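Cytochrome P450 RhF (Acinetobacter radioresistens, PDB 6RO8) binds heme as the P450 domain of a longer class VII enzyme, probably serving as a monooxygenase, and also displays peroxygenase activity. Local coordinates at residues 34-40 with 415-421; 62-66 with 339-344; 140-145 with 389-393. All coordinates share one frame; numbering follows the deposited sequence.

Contact 1: residues 34-40 with 415-421. With HIS (histidine), chain C.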
loop_
_atom_site.group_PDB
_atom_site.type_symbol
_atom_site.label_atom_id
_atom_site.label_comp_id
_atom_site.label_asym_id
_atom_site.label_seq_id
_atom_site.Cartn_x
_atom_site.Cartn_y
_atom_site.Cartn_z
ATOM N N PHE A 34 -12.009 -8.907 -8.787
ATOM C CA PHE A 34 -11.465 -10.225 -8.507
ATOM C C PHE A 34 -11.484 -11.139 -9.727
ATOM O O PHE A 34 -11.028 -12.283 -9.642
ATOM C CB PHE A 34 -12.212 -10.849 -7.326
ATOM C CG PHE A 34 -12.039 -10.080 -6.050
ATOM C CD1 PHE A 34 -10.926 -10.282 -5.256
ATOM C CD2 PHE A 34 -12.980 -9.130 -5.657
ATOM C CE1 PHE A 34 -10.747 -9.547 -4.078
ATOM C CE2 PHE A 34 -12.807 -8.397 -4.483
ATOM C CZ PHE A 34 -11.689 -8.600 -3.695
ATOM N N ALA A 35 -11.953 -10.650 -10.869
ATOM C CA ALA A 35 -11.881 -11.440 -12.081
ATOM C C ALA A 35 -10.459 -11.400 -12.645
ATOM O O ALA A 35 -9.613 -10.614 -12.214
ATOM C CB ALA A 35 -12.897 -10.936 -13.100
ATOM N N VAL A 36 -10.212 -12.268 -13.631
ATOM C CA VAL A 36 -8.849 -12.476 -14.102
ATOM C C VAL A 36 -8.180 -11.208 -14.658
ATOM O O VAL A 36 -7.021 -10.982 -14.346
ATOM C CB VAL A 36 -8.826 -13.632 -15.162
ATOM C CG1 VAL A 36 -7.443 -13.738 -15.788
ATOM C CG2 VAL A 36 -9.242 -14.944 -14.519
ATOM N N PRO A 37 -8.868 -10.413 -15.490
ATOM C CA PRO A 37 -8.133 -9.277 -16.106
ATOM C C PRO A 37 -7.577 -8.302 -15.095
ATOM O O PRO A 37 -6.374 -8.011 -15.148
ATOM C CB PRO A 37 -9.185 -8.631 -17.016
ATOM C CG PRO A 37 -10.211 -9.703 -17.216
ATOM C CD PRO A 37 -10.251 -10.481 -15.957
ATOM N N TYR A 38 -8.402 -7.795 -14.170
ATOM C CA TYR A 38 -7.888 -6.916 -13.121
ATOM C C TYR A 38 -6.717 -7.560 -12.394
ATOM O O TYR A 38 -5.643 -6.964 -12.267
ATOM C CB TYR A 38 -8.999 -6.562 -12.130
ATOM C CG TYR A 38 -8.642 -5.419 -11.187
ATOM C CD1 TYR A 38 -8.709 -4.086 -11.617
ATOM C CD2 TYR A 38 -8.214 -5.669 -9.872
ATOM C CE1 TYR A 38 -8.397 -3.043 -10.769
ATOM C CE2 TYR A 38 -7.874 -4.621 -9.022
ATOM C CZ TYR A 38 -7.982 -3.318 -9.476
ATOM O OH TYR A 38 -7.671 -2.285 -8.634
ATOM N N GLN A 39 -6.910 -8.791 -11.924
ATOM C CA GLN A 39 -5.889 -9.514 -11.178
ATOM C C GLN A 39 -4.633 -9.789 -12.000
ATOM O O GLN A 39 -3.549 -9.907 -11.426
ATOM C CB GLN A 39 -6.474 -10.820 -10.644
ATOM C CG GLN A 39 -7.444 -10.618 -9.500
ATOM C CD GLN A 39 -6.796 -9.887 -8.312
ATOM O OE1 GLN A 39 -5.739 -10.300 -7.797
ATOM N NE2 GLN A 39 -7.426 -8.797 -7.883
ATOM N N GLN A 40 -4.737 -9.860 -13.325
ATOM C CA GLN A 40 -3.533 -9.996 -14.137
ATOM C C GLN A 40 -2.799 -8.670 -14.290
ATOM O O GLN A 40 -1.562 -8.634 -14.246
ATOM C CB GLN A 40 -3.892 -10.548 -15.512
ATOM C CG GLN A 40 -3.801 -12.043 -15.638
ATOM C CD GLN A 40 -4.154 -12.491 -17.039
ATOM O OE1 GLN A 40 -4.346 -11.664 -17.927
ATOM N NE2 GLN A 40 -4.251 -13.799 -17.245
ATOM N N LEU A 415 -1.921 -12.243 -4.245
ATOM C CA LEU A 415 -3.022 -12.265 -3.285
ATOM C C LEU A 415 -4.206 -11.469 -3.823
ATOM O O LEU A 415 -4.096 -10.268 -4.094
ATOM C CB LEU A 415 -2.563 -11.684 -1.946
ATOM C CG LEU A 415 -3.535 -11.948 -0.795
ATOM C CD1 LEU A 415 -3.541 -13.444 -0.408
ATOM C CD2 LEU A 415 -3.202 -11.056 0.396
ATOM N N ALA A 416 -5.336 -12.140 -3.998
ATOM C CA ALA A 416 -6.471 -11.507 -4.665
ATOM C C ALA A 416 -7.094 -10.475 -3.736
ATOM O O ALA A 416 -7.648 -10.819 -2.690
ATOM C CB ALA A 416 -7.490 -12.551 -5.094
ATOM N N ASN A 417 -6.974 -9.205 -4.105
ATOM C CA ASN A 417 -7.573 -8.116 -3.353
ATOM C C ASN A 417 -7.704 -6.950 -4.329
ATOM O O ASN A 417 -7.307 -7.050 -5.488
ATOM C CB ASN A 417 -6.746 -7.789 -2.098
ATOM C CG ASN A 417 -5.476 -7.011 -2.419
ATOM O OD1 ASN A 417 -5.419 -5.784 -2.246
ATOM N ND2 ASN A 417 -4.464 -7.708 -2.903
ATOM N N THR A 418 -8.285 -5.850 -3.869
ATOM C CA THR A 418 -8.589 -4.749 -4.776
ATOM C C THR A 418 -7.513 -3.683 -4.839
ATOM O O THR A 418 -7.434 -2.984 -5.849
ATOM C CB THR A 418 -9.907 -4.059 -4.370
ATOM O OG1 THR A 418 -9.725 -3.388 -3.107
ATOM C CG2 THR A 418 -11.031 -5.063 -4.310
ATOM N N SER A 419 -6.698 -3.547 -3.797
ATOM C CA SER A 419 -5.934 -2.331 -3.568
ATOM C C SER A 419 -4.424 -2.534 -3.524
ATOM O O SER A 419 -3.678 -1.632 -3.925
ATOM C CB SER A 419 -6.388 -1.686 -2.257
ATOM O OG SER A 419 -7.681 -1.131 -2.450
ATOM N N PHE A 420 -3.952 -3.683 -3.058
ATOM C CA PHE A 420 -2.530 -3.930 -2.936
ATOM C C PHE A 420 -2.095 -4.976 -3.956
ATOM O O PHE A 420 -2.877 -5.839 -4.356
ATOM C CB PHE A 420 -2.180 -4.354 -1.507
ATOM C CG PHE A 420 -2.619 -3.365 -0.470
ATOM C CD1 PHE A 420 -1.823 -2.288 -0.144
ATOM C CD2 PHE A 420 -3.830 -3.504 0.177
ATOM C CE1 PHE A 420 -2.221 -1.374 0.813
ATOM C CE2 PHE A 420 -4.226 -2.594 1.133
ATOM C CZ PHE A 420 -3.421 -1.525 1.447
ATOM N N ARG A 421 -0.842 -4.865 -4.401
ATOM C CA ARG A 421 -0.358 -5.674 -5.517
ATOM C C ARG A 421 1.148 -5.891 -5.415
ATOM O O ARG A 421 1.936 -4.934 -5.413
ATOM C CB ARG A 421 -0.707 -5.034 -6.860
ATOM C CG ARG A 421 -0.408 -5.959 -8.010
ATOM C CD ARG A 421 -0.964 -5.480 -9.338
ATOM N NE ARG A 421 -0.578 -6.400 -10.408
ATOM C CZ ARG A 421 -1.180 -7.563 -10.660
ATOM N NH1 ARG A 421 -2.225 -7.950 -9.940
ATOM N NH2 ARG A 421 -0.750 -8.338 -11.651
HETATM N N HIS C . -2.404 0.219 4.286
HETATM C CA HIS C . -1.929 1.066 3.198
HETATM C C HIS C . -0.407 1.034 3.097
HETATM O O HIS C . 0.171 1.790 2.304
HETATM C CB HIS C . -2.414 2.504 3.388
HETATM C CG HIS C . -2.358 2.977 4.807
HETATM N ND1 HIS C . -1.741 4.155 5.175
HETATM C CD2 HIS C . -2.840 2.432 5.949
HETATM C CE1 HIS C . -1.848 4.315 6.483
HETATM N NE2 HIS C . -2.511 3.283 6.976
HETATM O OXT HIS C . 0.256 0.266 3.796
#
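Tyr38 and Gln39, on the short helix 36-40, bond to main-chain carbonyls of the loop 415-421, which lies between strands 406-407 and 427-429 of the P450 fold and probably corresponds to substrate recognition site 6. An Asx turn at Asn417 shapes this loop. With CG opposite the backbone N of Tyr38 (chi1 -167°), the phenol extends to the loop, and Tyr38 OH donates to Thr418 O over 2.9 Å, lying in the plane of that carbonyl. Gln39, bent at chi2, presents NE2 to Asn417 O at 3.0 Å; the acceptor lies close to the amide plane, and NE2 is also bonded to Met33 O. In the reverse direction, the extended chain of Arg421 sends NH1 to Gln39 O at 2.8 Å, from above the carbonyl plane, while Tyr414 makes a cation-pi contact with the same arginine. Within the loop, Asn417 OD1 takes two bonds, an in-plane one along a lone pair from Phe420 N (2.7 Å) and one from above the plane from Ser419 N (3.0 Å). ND2 meanwhile donates to Leu415 O and Phe420 O, so both ends of the amide brace the turn. Phe34 adds packing: CZ meets Thr418 CG2 at 3.6 Å, and Ala416 O lies at the ring edge. At the far side of the loop, Phe420 CE1 lies 3.4 Å from CA of the bound histidine, which approaches the ring edge.

Contact 2: residues 62-66 with 339-344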
loop_
_atom_site.group_PDB
_atom_site.type_symbol
_atom_site.label_atom_id
_atom_site.label_comp_id
_atom_site.label_asym_id
_atom_site.label_seq_id
_atom_site.Cartn_x
_atom_site.Cartn_y
_atom_site.Cartn_z
ATOM N N GLY A 62 -20.466 -2.460 -6.172
ATOM C CA GLY A 62 -21.101 -1.364 -5.470
ATOM C C GLY A 62 -20.295 -0.086 -5.407
ATOM O O GLY A 62 -20.518 0.737 -4.509
ATOM N N TYR A 63 -19.378 0.123 -6.345
ATOM C CA TYR A 63 -18.445 1.238 -6.275
ATOM C C TYR A 63 -18.411 1.958 -7.611
ATOM O O TYR A 63 -18.507 1.329 -8.669
ATOM C CB TYR A 63 -17.013 0.760 -5.914
ATOM C CG TYR A 63 -16.669 0.772 -4.436
ATOM C CD1 TYR A 63 -17.150 -0.210 -3.577
ATOM C CD2 TYR A 63 -15.829 1.745 -3.907
ATOM C CE1 TYR A 63 -16.828 -0.209 -2.238
ATOM C CE2 TYR A 63 -15.497 1.751 -2.558
ATOM C CZ TYR A 63 -16.003 0.774 -1.730
ATOM O OH TYR A 63 -15.687 0.782 -0.384
ATOM N N TRP A 64 -18.287 3.276 -7.569
ATOM C CA TRP A 64 -17.879 3.967 -8.779
ATOM C C TRP A 64 -16.419 3.634 -9.074
ATOM O O TRP A 64 -15.595 3.467 -8.159
ATOM C CB TRP A 64 -18.060 5.470 -8.629
ATOM C CG TRP A 64 -19.488 5.904 -8.646
ATOM C CD1 TRP A 64 -20.291 6.136 -7.566
ATOM C CD2 TRP A 64 -20.284 6.169 -9.804
ATOM N NE1 TRP A 64 -21.545 6.526 -7.980
ATOM C CE2 TRP A 64 -21.567 6.555 -9.350
ATOM C CE3 TRP A 64 -20.039 6.121 -11.181
ATOM C CZ2 TRP A 64 -22.600 6.888 -10.225
ATOM C CZ3 TRP A 64 -21.067 6.444 -12.047
ATOM C CH2 TRP A 64 -22.334 6.829 -11.564
ATOM N N ILE A 65 -16.100 3.499 -10.358
ATOM C CA ILE A 65 -14.728 3.256 -10.783
ATOM C C ILE A 65 -14.217 4.499 -11.511
ATOM O O ILE A 65 -14.869 5.011 -12.430
ATOM C CB ILE A 65 -14.614 1.996 -11.662
ATOM C CG1 ILE A 65 -15.356 0.810 -11.030
ATOM C CG2 ILE A 65 -13.137 1.679 -11.933
ATOM C CD1 ILE A 65 -14.601 0.040 -9.993
ATOM N N VAL A 66 -13.056 4.985 -11.092
ATOM C CA VAL A 66 -12.464 6.212 -11.617
ATOM C C VAL A 66 -11.107 5.833 -12.198
ATOM O O VAL A 66 -10.221 5.375 -11.466
ATOM C CB VAL A 66 -12.348 7.271 -10.517
ATOM C CG1 VAL A 66 -11.841 8.558 -11.064
ATOM C CG2 VAL A 66 -13.707 7.462 -9.860
ATOM N N ASP A 339 -22.248 7.632 -2.036
ATOM C CA ASP A 339 -21.629 6.841 -3.092
ATOM C C ASP A 339 -20.189 6.521 -2.723
ATOM O O ASP A 339 -19.447 7.386 -2.244
ATOM C CB ASP A 339 -21.645 7.601 -4.414
ATOM C CG ASP A 339 -22.943 7.457 -5.158
ATOM O OD1 ASP A 339 -23.706 6.522 -4.849
ATOM O OD2 ASP A 339 -23.202 8.293 -6.043
ATOM N N LYS A 340 -19.783 5.280 -2.974
ATOM C CA LYS A 340 -18.412 4.852 -2.740
ATOM C C LYS A 340 -17.644 4.839 -4.055
ATOM O O LYS A 340 -18.166 4.388 -5.080
ATOM C CB LYS A 340 -18.387 3.477 -2.077
ATOM C CG LYS A 340 -19.061 3.495 -0.710
ATOM C CD LYS A 340 -19.151 2.121 -0.094
ATOM C CE LYS A 340 -20.208 2.083 1.006
ATOM N NZ LYS A 340 -19.711 2.625 2.289
ATOM N N LEU A 341 -16.407 5.332 -4.016
ATOM C CA LEU A 341 -15.567 5.483 -5.198
ATOM C C LEU A 341 -14.288 4.669 -5.047
ATOM O O LEU A 341 -13.630 4.715 -3.995
ATOM C CB LEU A 341 -15.208 6.955 -5.421
ATOM C CG LEU A 341 -16.313 7.999 -5.207
ATOM C CD1 LEU A 341 -15.795 9.383 -5.598
ATOM C CD2 LEU A 341 -17.524 7.655 -6.030
ATOM N N PHE A 342 -13.931 3.938 -6.101
ATOM C CA PHE A 342 -12.588 3.377 -6.258
ATOM C C PHE A 342 -11.767 4.326 -7.115
ATOM O O PHE A 342 -12.111 4.583 -8.273
ATOM C CB PHE A 342 -12.627 1.989 -6.897
ATOM C CG PHE A 342 -12.538 0.881 -5.904
ATOM C CD1 PHE A 342 -11.424 0.768 -5.084
ATOM C CD2 PHE A 342 -13.571 -0.019 -5.756
ATOM C CE1 PHE A 342 -11.345 -0.245 -4.144
ATOM C CE2 PHE A 342 -13.506 -1.024 -4.818
ATOM C CZ PHE A 342 -12.394 -1.139 -4.009
ATOM N N LEU A 343 -10.712 4.874 -6.534
ATOM C CA LEU A 343 -9.746 5.683 -7.277
ATOM C C LEU A 343 -8.656 4.736 -7.759
ATOM O O LEU A 343 -7.761 4.384 -6.986
ATOM C CB LEU A 343 -9.155 6.771 -6.385
ATOM C CG LEU A 343 -9.973 8.030 -6.075
ATOM C CD1 LEU A 343 -11.339 7.715 -5.493
ATOM C CD2 LEU A 343 -9.182 8.971 -5.159
ATOM N N VAL A 344 -8.707 4.304 -9.022
ATOM C CA VAL A 344 -7.788 3.250 -9.484
ATOM C C VAL A 344 -6.484 3.916 -9.920
ATOM O O VAL A 344 -6.268 4.212 -11.095
ATOM C CB VAL A 344 -8.396 2.386 -10.579
ATOM C CG1 VAL A 344 -7.435 1.251 -10.914
ATOM C CG2 VAL A 344 -9.686 1.829 -10.112
#
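Trp64 brackets Leu341 with two main-chain bonds, its N to Lys340 O (2.7 Å) and its O accepting from Phe342 N (2.7 Å). Val66 repeats the pattern around Leu343, binding Phe342 O through its N and Val344 N through its O, which makes a regular parallel ladder. A weak bond joins Trp64 NE1 to Asp339 OD2 at 3.1 Å; that oxygen also accepts from Arg336 N.

Packing spreads from Tyr63. Lys340 CB sits over one face of its ring, 3.5 Å from the centroid of Tyr63 in a CH-pi contact, and Phe342 CE2 lies over the opposite face, offset toward the rim, in an oblique ring pair with planes at 35°. Beyond the ring, Tyr63 OH is bonded to Arg321, and Lys340 NZ to Gln323 and Glu89. Trp64 CB meets Leu341 CD2 at 3.4 Å on the face shared with Val66 and Leu343, whereas Ile65 lies alongside Phe342 on the other face and touches Val344.

These two strands belong to the β1 sheet of the P450 fold: strand 55-58 flanks 63-66 and strand 320-324 flanks 340-343, both antiparallel, and helix 69-77 packs on Val66 and on Leu343, whose side chain also touches the heme-binding Arg322.

Contact 3: residues 140-145 with 389-393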
loop_
_atom_site.group_PDB
_atom_site.type_symbol
_atom_site.label_atom_id
_atom_site.label_comp_id
_atom_site.label_asym_id
_atom_site.label_seq_id
_atom_site.Cartn_x
_atom_site.Cartn_y
_atom_site.Cartn_z
ATOM N N HIS A 140 17.567 5.877 10.247
ATOM C CA HIS A 140 16.883 4.661 9.838
ATOM C C HIS A 140 17.454 4.119 8.528
ATOM O O HIS A 140 17.544 2.894 8.340
ATOM C CB HIS A 140 15.374 4.922 9.745
ATOM C CG HIS A 140 14.684 4.883 11.074
ATOM N ND1 HIS A 140 14.472 6.007 11.845
ATOM C CD2 HIS A 140 14.196 3.841 11.788
ATOM C CE1 HIS A 140 13.856 5.662 12.961
ATOM N NE2 HIS A 140 13.681 4.352 12.954
ATOM N N GLN A 141 17.886 5.013 7.639
ATOM C CA GLN A 141 18.521 4.590 6.396
ATOM C C GLN A 141 19.777 3.758 6.667
ATOM O O GLN A 141 19.958 2.680 6.088
ATOM C CB GLN A 141 18.842 5.822 5.552
ATOM C CG GLN A 141 19.223 5.539 4.122
ATOM C CD GLN A 141 19.507 6.805 3.355
ATOM O OE1 GLN A 141 19.978 7.789 3.920
ATOM N NE2 GLN A 141 19.211 6.794 2.062
ATOM N N HIS A 142 20.654 4.240 7.554
ATOM C CA HIS A 142 21.804 3.446 7.979
ATOM C C HIS A 142 21.365 2.053 8.391
ATOM O O HIS A 142 22.007 1.053 8.047
ATOM C CB HIS A 142 22.529 4.130 9.145
ATOM C CG HIS A 142 23.718 3.366 9.660
ATOM N ND1 HIS A 142 24.312 2.334 8.959
ATOM C CD2 HIS A 142 24.424 3.489 10.809
ATOM C CE1 HIS A 142 25.329 1.856 9.654
ATOM N NE2 HIS A 142 25.419 2.540 10.780
ATOM N N PHE A 143 20.259 1.976 9.138
ATOM C CA PHE A 143 19.793 0.698 9.666
ATOM C C PHE A 143 19.325 -0.214 8.543
ATOM O O PHE A 143 19.643 -1.413 8.533
ATOM C CB PHE A 143 18.680 0.966 10.678
ATOM C CG PHE A 143 18.039 -0.254 11.241
ATOM C CD1 PHE A 143 18.684 -1.026 12.174
ATOM C CD2 PHE A 143 16.756 -0.604 10.869
ATOM C CE1 PHE A 143 18.065 -2.144 12.707
ATOM C CE2 PHE A 143 16.137 -1.717 11.399
ATOM C CZ PHE A 143 16.788 -2.487 12.309
ATOM N N VAL A 144 18.574 0.340 7.585
ATOM C CA VAL A 144 18.183 -0.420 6.405
ATOM C C VAL A 144 19.412 -0.968 5.694
ATOM O O VAL A 144 19.441 -2.136 5.288
ATOM C CB VAL A 144 17.323 0.445 5.460
ATOM C CG1 VAL A 144 16.834 -0.385 4.302
ATOM C CG2 VAL A 144 16.115 1.012 6.199
ATOM N N ARG A 145 20.455 -0.150 5.543
ATOM C CA ARG A 145 21.606 -0.606 4.769
ATOM C C ARG A 145 22.341 -1.745 5.461
ATOM O O ARG A 145 22.829 -2.663 4.794
ATOM C CB ARG A 145 22.555 0.544 4.489
ATOM C CG ARG A 145 23.331 0.337 3.205
ATOM C CD ARG A 145 23.294 1.603 2.385
ATOM N NE ARG A 145 23.316 2.800 3.221
ATOM C CZ ARG A 145 22.998 4.022 2.800
ATOM N NH1 ARG A 145 22.615 4.218 1.541
ATOM N NH2 ARG A 145 23.059 5.050 3.643
ATOM N N MET A 389 13.315 5.089 0.210
ATOM C CA MET A 389 14.624 4.762 0.744
ATOM C C MET A 389 14.843 3.253 0.761
ATOM O O MET A 389 15.902 2.779 0.354
ATOM C CB MET A 389 14.738 5.350 2.137
ATOM C CG MET A 389 15.913 4.924 2.920
ATOM S SD MET A 389 15.289 3.950 4.289
ATOM C CE MET A 389 14.621 5.192 5.377
ATOM N N GLU A 390 13.848 2.467 1.202
ATOM C CA GLU A 390 14.079 1.025 1.281
ATOM C C GLU A 390 14.199 0.417 -0.109
ATOM O O GLU A 390 15.024 -0.475 -0.325
ATOM C CB GLU A 390 12.978 0.347 2.085
ATOM C CG GLU A 390 12.914 0.809 3.520
ATOM C CD GLU A 390 11.874 0.065 4.321
ATOM O OE1 GLU A 390 11.933 -1.179 4.377
ATOM O OE2 GLU A 390 10.990 0.734 4.890
ATOM N N MET A 391 13.438 0.937 -1.077
ATOM C CA MET A 391 13.517 0.408 -2.435
ATOM C C MET A 391 14.881 0.696 -3.076
ATOM O O MET A 391 15.480 -0.190 -3.699
ATOM C CB MET A 391 12.368 0.987 -3.256
ATOM C CG MET A 391 10.985 0.443 -2.823
ATOM S SD MET A 391 9.711 1.381 -3.679
ATOM C CE MET A 391 9.787 0.710 -5.347
ATOM N N CYS A 392 15.414 1.908 -2.914
ATOM C CA CYS A 392 16.752 2.193 -3.459
ATOM C C CYS A 392 17.824 1.280 -2.879
ATOM O O CYS A 392 18.596 0.679 -3.637
ATOM C CB CYS A 392 17.100 3.666 -3.245
ATOM S SG CYS A 392 15.861 4.768 -3.967
ATOM N N ILE A 393 17.880 1.143 -1.552
ATOM C CA ILE A 393 18.923 0.319 -0.946
ATOM C C ILE A 393 18.828 -1.121 -1.444
ATOM O O ILE A 393 19.844 -1.732 -1.806
ATOM C CB ILE A 393 18.858 0.392 0.590
ATOM C CG1 ILE A 393 19.347 1.761 1.081
ATOM C CG2 ILE A 393 19.719 -0.697 1.223
ATOM C CD1 ILE A 393 18.614 2.257 2.330
#
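Val144 N bonds to His140 O over 2.9 Å, an ordinary helical link that belongs to the frame from which Val144 faces Met389, Glu390 and Ile393. His140 also has a polar anchor of its own, ND1 being bonded to Asn136 O. Between helices 134-155 and 384-401 the contact is mainly between carbon and sulfur atoms. Val144 points at the other helix, and its two methyls divide the work: CG2 meets Met389 SD at 3.6 Å, and CG1 meets Ile393 CD1 at 3.7 Å. The methionine leaves its helix with CG anti to the backbone nitrogen (chi1 170°) and then bends at both later torsions, which turns the thioether against Val144 and the backbone at Gln141. Its CG also lies 3.6 Å from Gln141 CG, where the extended glutamine crosses it at a slant. The same Gln141 CG touches Ile393 CD1 at 3.8 Å, so that methyl is held between Gln141 and Val144. Farther along, Ile393 CG2 comes to 4.0 Å from Arg145 CA, with the two side chains at about a right angle. On the other flank, the Glu390 stem crosses Val144 and packs on Pro172 and Val175 of helix 170-179 and on Thr275 of helix 273-288. The segment axes approach to 10.0 Å and run 35° from parallel; by chain order the helices correspond to D and L of the P450 four-helix bundle beside the heme.

From the N terminus the chain passes through 34-40, 62-66 and 140-145 before any of the three loops is closed. Contact 2 closes first, when 339-344 returns to 62-66; contact 3 follows at 389-393, and contact 1 last at 415-421. Contacts 2 and 3 therefore cross along the chain, and both nest inside the loop of contact 1. In space, contacts 1 and 2 adjoin, with Thr418 OG1 3.6 Å from Phe342 CZ, so helix 36-40, the sheet and the late loop form one continuous region. Contact 3 lies on the other side of the chain's centre, its own centre 35 Å from that of contact 2, and joins two helices of the helical core.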